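Local atomic coordinates of N-(5'-phosphoribosyl)anthranilate isomerase (Jonesia denitrificans, PDB entry 4WUI), a protein that probably catalyses the isomerisation of N-(5-phosphoribosyl)anthranilate to 1-(2-carboxyphenylamino)-1-deoxyribulose 5-phosphate, the third step in making tryptophan from chorismate. Residues F30-T35 with L60-T65; P66-L71 with V93-A98; R102-T107 with E122-L127; G150-A155 with T168-W173. All blocks are in the same frame, centred on the assembly; numbering follows the deposited sequence. Where two conformers were deposited one is given.

Interaction 1: residues F30-T35 with L60-T65. With CIT (citric acid), chain D.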
loop_
_atom_site.group_PDB
_atom_site.type_symbol
_atom_site.label_atom_id
_atom_site.label_comp_id
_atom_site.label_asym_id
_atom_site.label_seq_id
_atom_site.Cartn_x
_atom_site.Cartn_y
_atom_site.Cartn_z
ATOM N N PHE A 30 3.385 7.545 1.133
ATOM C CA PHE A 30 4.201 8.391 2.011
ATOM C C PHE A 30 3.655 8.211 3.417
ATOM O O PHE A 30 2.482 8.524 3.678
ATOM C CB PHE A 30 4.112 9.853 1.572
ATOM C CG PHE A 30 4.621 10.091 0.175
ATOM C CD1 PHE A 30 5.939 9.782 -0.173
ATOM C CD2 PHE A 30 3.807 10.633 -0.808
ATOM C CE1 PHE A 30 6.398 10.003 -1.470
ATOM C CE2 PHE A 30 4.297 10.835 -2.106
ATOM C CZ PHE A 30 5.581 10.524 -2.417
ATOM N N VAL A 31 4.486 7.675 4.298
ATOM C CA VAL A 31 4.068 7.324 5.638
ATOM C C VAL A 31 4.249 8.489 6.596
ATOM O O VAL A 31 5.318 9.090 6.666
ATOM C CB VAL A 31 4.853 6.098 6.122
ATOM C CG1 VAL A 31 4.645 5.824 7.616
ATOM C CG2 VAL A 31 4.506 4.890 5.289
ATOM N N HIS A 32 3.185 8.795 7.341
ATOM C CA HIS A 32 3.213 9.740 8.419
ATOM C C HIS A 32 2.760 8.980 9.645
ATOM O O HIS A 32 1.577 8.696 9.803
ATOM C CB HIS A 32 2.286 10.914 8.146
ATOM C CG HIS A 32 2.313 11.944 9.215
ATOM N ND1 HIS A 32 3.340 12.854 9.381
ATOM C CD2 HIS A 32 1.412 12.212 10.177
ATOM C CE1 HIS A 32 3.077 13.627 10.417
ATOM N NE2 HIS A 32 1.914 13.256 10.919
ATOM N N ALA A 33 3.737 8.563 10.443
ATOM C CA ALA A 33 3.525 7.617 11.557
ATOM C C ALA A 33 4.822 7.647 12.340
ATOM O O ALA A 33 5.789 6.996 11.967
ATOM C CB ALA A 33 3.248 6.211 11.057
ATOM N N PRO A 34 4.880 8.454 13.409
ATOM C CA PRO A 34 6.140 8.645 14.143
ATOM C C PRO A 34 6.775 7.383 14.706
ATOM O O PRO A 34 7.935 7.412 15.110
ATOM C CB PRO A 34 5.740 9.603 15.273
ATOM C CG PRO A 34 4.633 10.398 14.695
ATOM C CD PRO A 34 3.845 9.403 13.888
ATOM N N THR A 35 6.029 6.302 14.799
ATOM C CA THR A 35 6.568 5.025 15.250
ATOM C C THR A 35 7.244 4.222 14.145
ATOM O O THR A 35 7.764 3.144 14.437
ATOM C CB THR A 35 5.459 4.146 15.894
ATOM O OG1 THR A 35 4.424 3.899 14.943
ATOM C CG2 THR A 35 4.861 4.854 17.092
ATOM N N LEU A 60 -1.268 9.126 1.306
ATOM C CA LEU A 60 -0.838 9.447 2.664
ATOM C C LEU A 60 -1.237 8.287 3.548
ATOM O O LEU A 60 -2.419 7.940 3.627
ATOM C CB LEU A 60 -1.495 10.734 3.156
ATOM C CG LEU A 60 -1.235 11.074 4.611
ATOM C CD1 LEU A 60 0.256 11.379 4.834
ATOM C CD2 LEU A 60 -2.063 12.244 5.059
ATOM N N VAL A 61 -0.251 7.688 4.222
ATOM C CA VAL A 61 -0.483 6.520 5.060
ATOM C C VAL A 61 -0.311 6.908 6.520
ATOM O O VAL A 61 0.772 7.340 6.915
ATOM C CB VAL A 61 0.495 5.379 4.680
ATOM C CG1 VAL A 61 0.267 4.178 5.531
ATOM C CG2 VAL A 61 0.397 5.041 3.203
ATOM N N VAL A 62 -1.380 6.804 7.312
ATOM C CA VAL A 62 -1.357 7.166 8.717
ATOM C C VAL A 62 -1.744 5.984 9.597
ATOM O O VAL A 62 -2.372 5.017 9.154
ATOM C CB VAL A 62 -2.286 8.373 9.014
ATOM C CG1 VAL A 62 -1.745 9.626 8.360
ATOM C CG2 VAL A 62 -3.715 8.091 8.532
ATOM N N ALA A 63 -1.376 6.083 10.864
ATOM C CA ALA A 63 -1.601 5.017 11.834
ATOM C C ALA A 63 -2.139 5.512 13.172
ATOM O O ALA A 63 -3.053 4.912 13.727
ATOM C CB ALA A 63 -0.311 4.227 12.058
ATOM N N THR A 64 -1.556 6.591 13.705
ATOM C CA THR A 64 -1.807 7.059 15.061
ATOM C C THR A 64 -2.255 8.520 15.083
ATOM O O THR A 64 -2.417 9.108 16.142
ATOM C CB THR A 64 -0.526 6.873 15.944
ATOM O OG1 THR A 64 0.591 7.466 15.297
ATOM C CG2 THR A 64 -0.274 5.392 16.190
ATOM N N THR A 65 -2.428 9.128 13.925
ATOM C CA THR A 65 -2.811 10.530 13.801
ATOM C C THR A 65 -4.329 10.650 14.020
ATOM O O THR A 65 -5.095 9.979 13.354
ATOM C CB THR A 65 -2.424 11.056 12.414
ATOM O OG1 THR A 65 -1.013 10.891 12.189
ATOM C CG2 THR A 65 -2.823 12.504 12.233
HETATM C C1 CIT D . 3.353 13.771 14.837
HETATM O O1 CIT D . 3.300 13.667 13.606
HETATM O O2 CIT D . 4.449 13.891 15.422
HETATM C C2 CIT D . 2.170 13.739 15.736
HETATM C C3 CIT D . 0.916 14.370 15.148
HETATM O O7 CIT D . 1.131 15.759 14.787
HETATM C C4 CIT D . -0.092 14.273 16.281
HETATM C C5 CIT D . -1.278 15.158 15.990
HETATM O O3 CIT D . -1.925 15.020 14.940
HETATM O O4 CIT D . -1.647 16.051 16.784
HETATM C C6 CIT D . 0.452 13.589 13.938
HETATM O O5 CIT D . 0.193 12.370 14.039
HETATM O O6 CIT D . 0.332 14.198 12.843
HETATM O O HOH W 1 0.046 8.401 11.942
HETATM O O HOH W 2 2.989 6.192 14.407
#
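H32 and V61 join neighbouring parallel strands of the (beta/alpha)8 barrel, 27-32 and 57-62, which together with helix 42-50 between them form a beta-alpha-beta unit. The V61 amide donates to F30 O at 2.9 Å, and the H32 amide to V61 O at 2.8 Å, both nearly straight; beside them V31 CA and L60 CA lean their hydrogens on the same carbonyls. V31 and V61, beta-branched residues suited to extended backbone, pair on the face turned into the barrel, where V31 CG2 rests 4.1 Å from V61 CB. On the face turned to helix 42-50, L60 reaches across, bringing CD1 to 3.9 Å from H32 CB.

Beyond the bridges the strands part, and water takes over. One water donates to H32 O and to T65 OG1 and accepts from A63 N; a second accepts from T35 N and is bonded to T64 OG1. The H32 ring swings out opposite its backbone N (chi1 -178°) toward T65, and its CD2 edge meets T65 OG1 at 3.4 Å. H32 NE2 donates in the ring plane to O6 of a citrate, at 2.7 Å, while ND1 is bonded to L40 O, which fixes the turn of the imidazole. T65 OG1 donates to citrate O5, also at 2.7 Å, so histidine and threonine grip one carboxylate, one oxygen each. The citrate probably comes from the crystallisation liquor. Parallel neighbours joined through an outer helix, with loops at the C-terminal strand ends where TIM barrels place their active sites, are typical of this fold.

Interaction 2: residues P66-L71 with V93-A98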
loop_
_atom_site.group_PDB
_atom_site.type_symbol
_atom_site.label_atom_id
_atom_site.label_comp_id
_atom_site.label_asym_id
_atom_site.label_seq_id
_atom_site.Cartn_x
_atom_site.Cartn_y
_atom_site.Cartn_z
ATOM N N PRO A 66 -4.791 11.518 14.938
ATOM C CA PRO A 66 -6.242 11.705 15.099
ATOM C C PRO A 66 -6.892 11.958 13.748
ATOM O O PRO A 66 -6.351 12.704 12.934
ATOM C CB PRO A 66 -6.342 12.931 16.001
ATOM C CG PRO A 66 -5.066 12.890 16.816
ATOM C CD PRO A 66 -4.015 12.355 15.879
ATOM N N ILE A 67 -8.051 11.352 13.505
ATOM C CA ILE A 67 -8.598 11.338 12.165
ATOM C C ILE A 67 -8.841 12.720 11.580
ATOM O O ILE A 67 -8.598 12.918 10.395
ATOM C CB ILE A 67 -9.866 10.421 12.088
ATOM C CG1 ILE A 67 -10.259 10.121 10.634
ATOM C CG2 ILE A 67 -11.030 11.002 12.860
ATOM C CD1 ILE A 67 -9.213 9.341 9.871
ATOM N N ALA A 68 -9.279 13.696 12.370
ATOM C CA ALA A 68 -9.467 15.027 11.816
ATOM C C ALA A 68 -8.128 15.639 11.347
ATOM O O ALA A 68 -8.075 16.345 10.332
ATOM C CB ALA A 68 -10.160 15.934 12.827
ATOM N N ASP A 69 -7.064 15.387 12.099
ATOM C CA ASP A 69 -5.736 15.840 11.715
ATOM C C ASP A 69 -5.231 15.116 10.468
ATOM O O ASP A 69 -4.557 15.725 9.636
ATOM C CB ASP A 69 -4.736 15.619 12.851
ATOM C CG ASP A 69 -4.929 16.543 14.029
ATOM O OD1 ASP A 69 -5.761 17.475 13.975
ATOM O OD2 ASP A 69 -4.143 16.373 14.991
ATOM N N ALA A 70 -5.548 13.834 10.355
ATOM C CA ALA A 70 -5.153 13.078 9.187
ATOM C C ALA A 70 -5.814 13.620 7.936
ATOM O O ALA A 70 -5.193 13.726 6.873
ATOM C CB ALA A 70 -5.458 11.605 9.371
ATOM N N LEU A 71 -7.096 13.973 8.055
ATOM C CA LEU A 71 -7.816 14.600 6.956
ATOM C C LEU A 71 -7.182 15.921 6.566
ATOM O O LEU A 71 -6.981 16.212 5.389
ATOM C CB LEU A 71 -9.277 14.796 7.340
ATOM C CG LEU A 71 -10.127 13.539 7.281
ATOM C CD1 LEU A 71 -11.421 13.755 8.050
ATOM C CD2 LEU A 71 -10.414 13.149 5.836
ATOM N N VAL A 93 -13.054 5.426 9.841
ATOM C CA VAL A 93 -12.968 5.180 8.413
ATOM C C VAL A 93 -14.113 5.911 7.704
ATOM O O VAL A 93 -13.898 6.610 6.702
ATOM C CB VAL A 93 -12.975 3.688 8.077
ATOM C CG1 VAL A 93 -13.046 3.464 6.572
ATOM C CG2 VAL A 93 -11.775 2.983 8.695
ATOM N N ALA A 94 -15.339 5.783 8.225
ATOM C CA ALA A 94 -16.494 6.392 7.578
ATOM C C ALA A 94 -16.501 7.914 7.738
ATOM O O ALA A 94 -16.954 8.625 6.844
ATOM C CB ALA A 94 -17.765 5.779 8.119
ATOM N N TYR A 95 -16.018 8.403 8.871
ATOM C CA TYR A 95 -15.881 9.841 9.085
ATOM C C TYR A 95 -14.995 10.414 7.992
ATOM O O TYR A 95 -15.312 11.433 7.359
ATOM C CB TYR A 95 -15.268 10.079 10.475
ATOM C CG TYR A 95 -15.037 11.529 10.825
ATOM C CD1 TYR A 95 -16.008 12.279 11.471
ATOM C CD2 TYR A 95 -13.830 12.141 10.548
ATOM C CE1 TYR A 95 -15.806 13.601 11.806
ATOM C CE2 TYR A 95 -13.614 13.468 10.880
ATOM C CZ TYR A 95 -14.591 14.193 11.505
ATOM O OH TYR A 95 -14.331 15.511 11.818
ATOM N N ALA A 96 -13.862 9.752 7.744
ATOM C CA ALA A 96 -12.958 10.174 6.686
ATOM C C ALA A 96 -13.565 10.029 5.295
ATOM O O ALA A 96 -13.430 10.911 4.462
ATOM C CB ALA A 96 -11.645 9.409 6.792
ATOM N N ALA A 97 -14.252 8.909 5.043
ATOM C CA ALA A 97 -14.818 8.674 3.723
ATOM C C ALA A 97 -15.860 9.723 3.351
ATOM O O ALA A 97 -16.010 10.031 2.173
ATOM C CB ALA A 97 -15.400 7.274 3.640
ATOM N N ALA A 98 -16.561 10.274 4.323
ATOM C CA ALA A 98 -17.529 11.320 4.023
ATOM C C ALA A 98 -16.854 12.651 3.689
ATOM O O ALA A 98 -17.483 13.534 3.071
ATOM C CB ALA A 98 -18.495 11.514 5.190
#
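I67 and L71, one turn apart on helix 67-77, form a ridge that packs against Y95 and A96 of helix 90-99. The helical segments run in roughly the same direction, 31° apart, and their axes approach to 10.2 Å, an ordinary spacing for packed helices, bridged here by the larger I67, L71 and Y95. Each branched residue on the ridge works as a fork. One prong of each meets the tyrosine: I67 CG2 lies 3.8 Å from Y95 CD2, and L71 CD1 lies 3.6 Å from Y95 CE2, so the same side of the ring settles into the notch between the two methyls. Their other prongs straddle the methyl of A96, with I67 CD1 at 3.9 Å and L71 CD2 at 4.1 Å from A96 CB. Alanine suits this place because its short side chain leaves room for both tips.

A chi1 of 179° carries the Y95 ring across to the other helix, where the isoleucine and the tyrosine reach past one another. The tip of the ring extends as far as A68, whose CB is 4.3 Å from Y95 OH. R99, on the same helix as Y95, makes a cation-pi contact with the ring. Below the ridge, I67 and L71 also touch L84 and L82 of strand 81-84. Aliphatic and aromatic carbon make up nearly all of this surface contact, which implies that it is held by close fit and removal of water rather than by directed bonds.

Interaction 3: residues R102-T107 with E122-L127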
loop_
_atom_site.group_PDB
_atom_site.type_symbol
_atom_site.label_atom_id
_atom_site.label_comp_id
_atom_site.label_asym_id
_atom_site.label_seq_id
_atom_site.Cartn_x
_atom_site.Cartn_y
_atom_site.Cartn_z
ATOM N N ARG A 102 -11.092 9.802 -1.519
ATOM C CA ARG A 102 -10.521 8.460 -1.688
ATOM C C ARG A 102 -9.890 8.018 -0.392
ATOM O O ARG A 102 -8.866 8.551 0.010
ATOM C CB ARG A 102 -9.490 8.444 -2.811
ATOM C CG ARG A 102 -9.987 8.975 -4.149
ATOM C CD ARG A 102 -8.950 8.856 -5.245
ATOM N NE ARG A 102 -8.695 7.465 -5.547
ATOM C CZ ARG A 102 -7.685 7.056 -6.290
ATOM N NH1 ARG A 102 -6.870 7.928 -6.880
ATOM N NH2 ARG A 102 -7.463 5.767 -6.442
ATOM N N VAL A 103 -10.551 7.078 0.289
ATOM C CA VAL A 103 -10.099 6.541 1.574
ATOM C C VAL A 103 -9.903 5.046 1.454
ATOM O O VAL A 103 -10.777 4.339 0.936
ATOM C CB VAL A 103 -11.066 6.904 2.714
ATOM C CG1 VAL A 103 -10.661 6.239 4.023
ATOM C CG2 VAL A 103 -11.163 8.433 2.853
ATOM N N TRP A 104 -8.752 4.563 1.906
ATOM C CA TRP A 104 -8.431 3.141 1.933
ATOM C C TRP A 104 -8.394 2.676 3.386
ATOM O O TRP A 104 -7.865 3.362 4.247
ATOM C CB TRP A 104 -7.115 2.850 1.236
ATOM C CG TRP A 104 -7.092 3.133 -0.227
ATOM C CD1 TRP A 104 -8.099 3.572 -1.015
ATOM C CD2 TRP A 104 -5.979 2.931 -1.083
ATOM N NE1 TRP A 104 -7.685 3.682 -2.308
ATOM C CE2 TRP A 104 -6.383 3.281 -2.387
ATOM C CE3 TRP A 104 -4.669 2.515 -0.863
ATOM C CZ2 TRP A 104 -5.506 3.252 -3.470
ATOM C CZ3 TRP A 104 -3.816 2.468 -1.948
ATOM C CH2 TRP A 104 -4.223 2.848 -3.221
ATOM N N ARG A 105 -8.982 1.509 3.617
ATOM C CA ARG A 105 -9.056 0.832 4.898
ATOM C C ARG A 105 -7.977 -0.280 4.864
ATOM O O ARG A 105 -8.008 -1.144 4.028
ATOM C CB ARG A 105 -10.522 0.282 5.139
ATOM C CG ARG A 105 -10.720 -0.493 6.435
ATOM C CD ARG A 105 -12.158 -0.698 6.817
ATOM N NE ARG A 105 -12.913 -1.541 5.906
ATOM C CZ ARG A 105 -13.153 -2.838 6.060
ATOM N NH1 ARG A 105 -12.614 -3.528 7.034
ATOM N NH2 ARG A 105 -13.882 -3.453 5.155
ATOM N N ALA A 106 -6.969 -0.241 5.712
ATOM C CA ALA A 106 -6.023 -1.323 5.850
ATOM C C ALA A 106 -6.361 -2.176 7.078
ATOM O O ALA A 106 -6.822 -1.655 8.097
ATOM C CB ALA A 106 -4.579 -0.786 5.955
ATOM N N THR A 107 -6.143 -3.492 6.972
ATOM C CA THR A 107 -6.353 -4.411 8.077
ATOM C C THR A 107 -5.483 -5.635 7.905
ATOM O O THR A 107 -4.772 -5.790 6.926
ATOM C CB THR A 107 -7.822 -4.852 8.172
ATOM O OG1 THR A 107 -8.046 -5.550 9.406
ATOM C CG2 THR A 107 -8.243 -5.711 6.990
ATOM N N GLU A 122 -14.957 3.009 2.472
ATOM C CA GLU A 122 -13.663 2.989 1.798
ATOM C C GLU A 122 -13.809 2.579 0.332
ATOM O O GLU A 122 -14.684 1.810 -0.061
ATOM C CB GLU A 122 -12.713 2.065 2.517
ATOM C CG GLU A 122 -12.991 0.604 2.367
ATOM C CD GLU A 122 -14.049 0.022 3.292
ATOM O OE1 GLU A 122 -14.747 0.728 4.055
ATOM O OE2 GLU A 122 -14.190 -1.232 3.247
ATOM N N GLU A 123 -12.894 3.094 -0.474
ATOM C CA GLU A 123 -12.742 2.758 -1.867
ATOM C C GLU A 123 -12.110 1.384 -2.083
ATOM O O GLU A 123 -12.365 0.711 -3.082
ATOM C CB GLU A 123 -11.775 3.831 -2.457
ATOM C CG GLU A 123 -11.401 3.662 -3.883
ATOM C CD GLU A 123 -10.471 4.789 -4.278
ATOM O OE1 GLU A 123 -10.962 5.903 -4.471
ATOM O OE2 GLU A 123 -9.258 4.570 -4.435
ATOM N N LEU A 124 -11.222 1.015 -1.170
ATOM C CA LEU A 124 -10.351 -0.134 -1.328
ATOM C C LEU A 124 -9.953 -0.609 0.056
ATOM O O LEU A 124 -9.820 0.198 0.986
ATOM C CB LEU A 124 -9.147 0.302 -2.160
ATOM C CG LEU A 124 -8.014 -0.710 -2.338
ATOM C CD1 LEU A 124 -7.340 -0.499 -3.674
ATOM C CD2 LEU A 124 -6.987 -0.643 -1.202
ATOM N N LEU A 125 -9.755 -1.914 0.177
ATOM C CA LEU A 125 -9.278 -2.564 1.380
ATOM C C LEU A 125 -7.871 -3.140 1.149
ATOM O O LEU A 125 -7.653 -3.838 0.157
ATOM C CB LEU A 125 -10.236 -3.706 1.705
ATOM C CG LEU A 125 -10.038 -4.514 2.950
ATOM C CD1 LEU A 125 -10.122 -3.666 4.174
ATOM C CD2 LEU A 125 -11.119 -5.589 3.004
ATOM N N LEU A 126 -6.940 -2.841 2.046
ATOM C CA LEU A 126 -5.611 -3.414 1.992
ATOM C C LEU A 126 -5.594 -4.498 3.073
ATOM O O LEU A 126 -5.859 -4.209 4.253
ATOM C CB LEU A 126 -4.575 -2.319 2.177
ATOM C CG LEU A 126 -3.136 -2.797 2.097
ATOM C CD1 LEU A 126 -2.268 -1.633 1.694
ATOM C CD2 LEU A 126 -2.689 -3.313 3.433
ATOM N N LEU A 127 -5.329 -5.738 2.659
ATOM C CA LEU A 127 -5.336 -6.889 3.547
ATOM C C LEU A 127 -3.919 -7.405 3.710
ATOM O O LEU A 127 -3.307 -7.858 2.735
ATOM C CB LEU A 127 -6.220 -7.979 2.972
ATOM C CG LEU A 127 -6.380 -9.238 3.794
ATOM C CD1 LEU A 127 -6.936 -8.899 5.159
ATOM C CD2 LEU A 127 -7.298 -10.218 3.019
#
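R105 and L125 are partners in two parallel strands of the TIM barrel, 103-107 and 124-127, whose axes come within 4.6 Å and diverge by 23°. The ladder is regular from R105 N to L124 O onward, through L126 N to R105 O and T107 N to L126 O; before it, V103 O takes E123 N instead of L124 N.

Toward the inside of the barrel, L124 lies against one face of the W104 indole, its CB 3.8 Å from the centroid of the five-membered ring; A106 and L126 pack further along the same face of the sheet. R105 points the other way, toward helix 90-99, where V93 touches it. Its NE and NH2 both close on a single oxygen, E122 OE2, from the same side of the carboxylate, NH2 at 2.9 Å. The two flat groups stand 80° apart. L125 CD1 sits over the centre of the guanidinium, 3.6 Å above its plane. E122 probably offsets this buried charge, and NH1 is satisfied by N114 O.

Where the strands begin, R102 grips E123 side-on, and the planes are nearly coplanar. NE donates to OE1 on its syn lone pair at 3.0 Å, and NH2 to OE2; D57 takes NH1. Glutamate suits this place because its extended chain also reaches the indole: W104 NE1 donates to E123 OE2 at 2.8 Å and 179°, arriving from the face of the carboxylate opposite to R102 NH2.

Interaction 4: residues G150-A155 with T168-W173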
loop_
_atom_site.group_PDB
_atom_site.type_symbol
_atom_site.label_atom_id
_atom_site.label_comp_id
_atom_site.label_asym_id
_atom_site.label_seq_id
_atom_site.Cartn_x
_atom_site.Cartn_y
_atom_site.Cartn_z
ATOM N N GLY A 150 -14.345 -7.227 -3.917
ATOM C CA GLY A 150 -14.187 -5.865 -4.413
ATOM C C GLY A 150 -12.726 -5.477 -4.663
ATOM O O GLY A 150 -11.849 -6.318 -4.891
ATOM N N ARG A 151 -12.457 -4.184 -4.607
ATOM C CA ARG A 151 -11.128 -3.636 -4.881
ATOM C C ARG A 151 -10.260 -3.774 -3.633
ATOM O O ARG A 151 -10.595 -3.246 -2.580
ATOM C CB ARG A 151 -11.263 -2.162 -5.287
ATOM C CG ARG A 151 -12.161 -1.966 -6.522
ATOM C CD ARG A 151 -12.301 -0.520 -7.000
ATOM N NE ARG A 151 -13.020 0.292 -6.035
ATOM C CZ ARG A 151 -13.742 1.357 -6.337
ATOM N NH1 ARG A 151 -13.830 1.804 -7.575
ATOM N NH2 ARG A 151 -14.392 1.955 -5.363
ATOM N N TRP A 152 -9.156 -4.501 -3.757
ATOM C CA TRP A 152 -8.300 -4.761 -2.608
ATOM C C TRP A 152 -6.858 -4.901 -3.020
ATOM O O TRP A 152 -6.548 -5.252 -4.155
ATOM C CB TRP A 152 -8.758 -6.017 -1.831
ATOM C CG TRP A 152 -8.555 -7.336 -2.505
ATOM C CD1 TRP A 152 -9.218 -7.848 -3.569
ATOM C CD2 TRP A 152 -7.619 -8.348 -2.098
ATOM N NE1 TRP A 152 -8.753 -9.091 -3.879
ATOM C CE2 TRP A 152 -7.785 -9.435 -2.969
ATOM C CE3 TRP A 152 -6.669 -8.447 -1.059
ATOM C CZ2 TRP A 152 -7.102 -10.633 -2.803
ATOM C CZ3 TRP A 152 -5.984 -9.615 -0.913
ATOM C CH2 TRP A 152 -6.183 -10.691 -1.780
ATOM N N LEU A 153 -5.968 -4.635 -2.067
ATOM C CA LEU A 153 -4.534 -4.907 -2.235
ATOM C C LEU A 153 -4.098 -5.951 -1.250
ATOM O O LEU A 153 -4.425 -5.879 -0.064
ATOM C CB LEU A 153 -3.668 -3.653 -2.032
ATOM C CG LEU A 153 -3.995 -2.444 -2.906
ATOM C CD1 LEU A 153 -3.068 -1.277 -2.560
ATOM C CD2 LEU A 153 -3.952 -2.752 -4.389
ATOM N N LEU A 154 -3.317 -6.907 -1.738
ATOM C CA LEU A 154 -2.646 -7.882 -0.908
ATOM C C LEU A 154 -1.315 -7.311 -0.438
ATOM O O LEU A 154 -0.523 -6.830 -1.233
ATOM C CB LEU A 154 -2.372 -9.141 -1.745
ATOM C CG LEU A 154 -1.561 -10.244 -1.092
ATOM C CD1 LEU A 154 -2.298 -10.874 0.072
ATOM C CD2 LEU A 154 -1.140 -11.303 -2.129
ATOM N N ALA A 155 -1.057 -7.448 0.850
ATOM C CA ALA A 155 0.243 -7.195 1.438
ATOM C C ALA A 155 0.615 -8.375 2.305
ATOM O O ALA A 155 -0.249 -9.159 2.729
ATOM C CB ALA A 155 0.231 -5.927 2.253
ATOM N N THR A 168 0.228 -15.379 -8.726
ATOM C CA THR A 168 -0.280 -16.518 -9.496
ATOM C C THR A 168 -1.322 -17.301 -8.712
ATOM O O THR A 168 -2.361 -17.699 -9.240
ATOM C CB THR A 168 0.895 -17.433 -9.906
ATOM O OG1 THR A 168 1.786 -16.736 -10.782
ATOM C CG2 THR A 168 0.414 -18.667 -10.632
ATOM N N THR A 169 -1.035 -17.529 -7.434
ATOM C CA THR A 169 -1.863 -18.400 -6.608
ATOM C C THR A 169 -3.058 -17.697 -5.983
ATOM O O THR A 169 -4.096 -18.320 -5.817
ATOM C CB THR A 169 -1.061 -19.142 -5.533
ATOM O OG1 THR A 169 -0.492 -18.204 -4.609
ATOM C CG2 THR A 169 0.021 -20.028 -6.152
ATOM N N THR A 170 -2.909 -16.421 -5.632
ATOM C CA THR A 170 -3.934 -15.681 -4.931
ATOM C C THR A 170 -4.736 -14.719 -5.844
ATOM O O THR A 170 -5.845 -14.332 -5.494
ATOM C CB THR A 170 -3.311 -14.947 -3.697
ATOM O OG1 THR A 170 -2.927 -15.945 -2.733
ATOM C CG2 THR A 170 -4.244 -14.042 -2.995
ATOM N N SER A 171 -4.181 -14.368 -6.998
ATOM C CA SER A 171 -4.880 -13.516 -7.979
ATOM C C SER A 171 -5.524 -12.283 -7.321
ATOM O O SER A 171 -6.695 -12.021 -7.486
ATOM C CB SER A 171 -5.929 -14.340 -8.756
ATOM O OG SER A 171 -5.345 -15.454 -9.397
ATOM N N PRO A 172 -4.733 -11.489 -6.590
ATOM C CA PRO A 172 -5.307 -10.313 -5.941
ATOM C C PRO A 172 -5.634 -9.217 -6.945
ATOM O O PRO A 172 -5.038 -9.151 -8.016
ATOM C CB PRO A 172 -4.188 -9.844 -5.012
ATOM C CG PRO A 172 -2.947 -10.197 -5.801
ATOM C CD PRO A 172 -3.280 -11.545 -6.460
ATOM N N TRP A 173 -6.500 -8.285 -6.569
ATOM C CA TRP A 173 -6.805 -7.136 -7.389
ATOM C C TRP A 173 -5.567 -6.245 -7.572
ATOM O O TRP A 173 -5.385 -5.613 -8.621
ATOM C CB TRP A 173 -7.996 -6.400 -6.752
ATOM C CG TRP A 173 -8.621 -5.303 -7.519
ATOM C CD1 TRP A 173 -9.736 -5.416 -8.289
ATOM C CD2 TRP A 173 -8.252 -3.913 -7.562
ATOM N NE1 TRP A 173 -10.091 -4.211 -8.801
ATOM C CE2 TRP A 173 -9.202 -3.260 -8.377
ATOM C CE3 TRP A 173 -7.240 -3.159 -6.951
ATOM C CZ2 TRP A 173 -9.155 -1.890 -8.603
ATOM C CZ3 TRP A 173 -7.197 -1.799 -7.200
ATOM C CH2 TRP A 173 -8.138 -1.185 -8.012
#
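Barrel strand 152-155 is met at a steep angle by the turn that follows helix 163-170: the touching parts, 150-154 and 170-173, run 121° apart. S171, just past the helix, takes positive phi and turns the chain, and P172 and W173 then lie against the strand through side chains.

W173 folds over the start of the strand. Its CG is anti to the backbone N (chi1 -171°), and this lays one face of the indole over R151, whose CA sits 3.9 Å from the centroid of the five-membered ring and almost on its normal. The aliphatic part of R151 runs alongside, with CG 3.7 Å from W173 CZ2, while the guanidinium stands steeply to the ring and NE is bonded to E123 O. An arginine fits here because its methylenes can line an aromatic face while its polar end reaches elsewhere. W173 CB is pressed to within 3.2 Å of W152 O, and L153 CD2 lies at the indole edge.

W152 takes the less common rotamer with CG between the backbone N and the carbonyl carbon (chi1 70°), which turns its indole back over the turn. P172 CB lies over one face of the W152 indole, toward the rim and 3.7 Å from CZ2, and W173 N rests over the same face. P172 CB is also 3.8 Å from L154 CB, so one proline carbon touches both the indole face and the leucine. T170 CG2 meets the indole edge, its hydroxyl being bonded to W138. A helix returning through a short turn to the base of the next strand, 174-177, is the beta-alpha-beta crossover of a TIM barrel.

Interactions 1, 3 and 4 all reach the one closed eight-stranded sheet, and interaction 2 belongs to the layer of helices around it. T65 and A70 join interaction 1 to interaction 2, with T65 CG2 3.6 Å from A70 N. V103 CG2 lies 3.7 Å from A96 O, so the helix of 93-98 backs directly on the strand of 102-107. Interactions 3 and 4 share neighbouring strands through the probable backbone bond of L127 N with L153 O, 2.9 Å. Interactions 1 and 4 lie on opposite sides of the chain's centre. A different citrate lies near the side chain of L126, inside the barrel, where it may mark the pocket; the one at H32 and T65 lies by D69 of interaction 2.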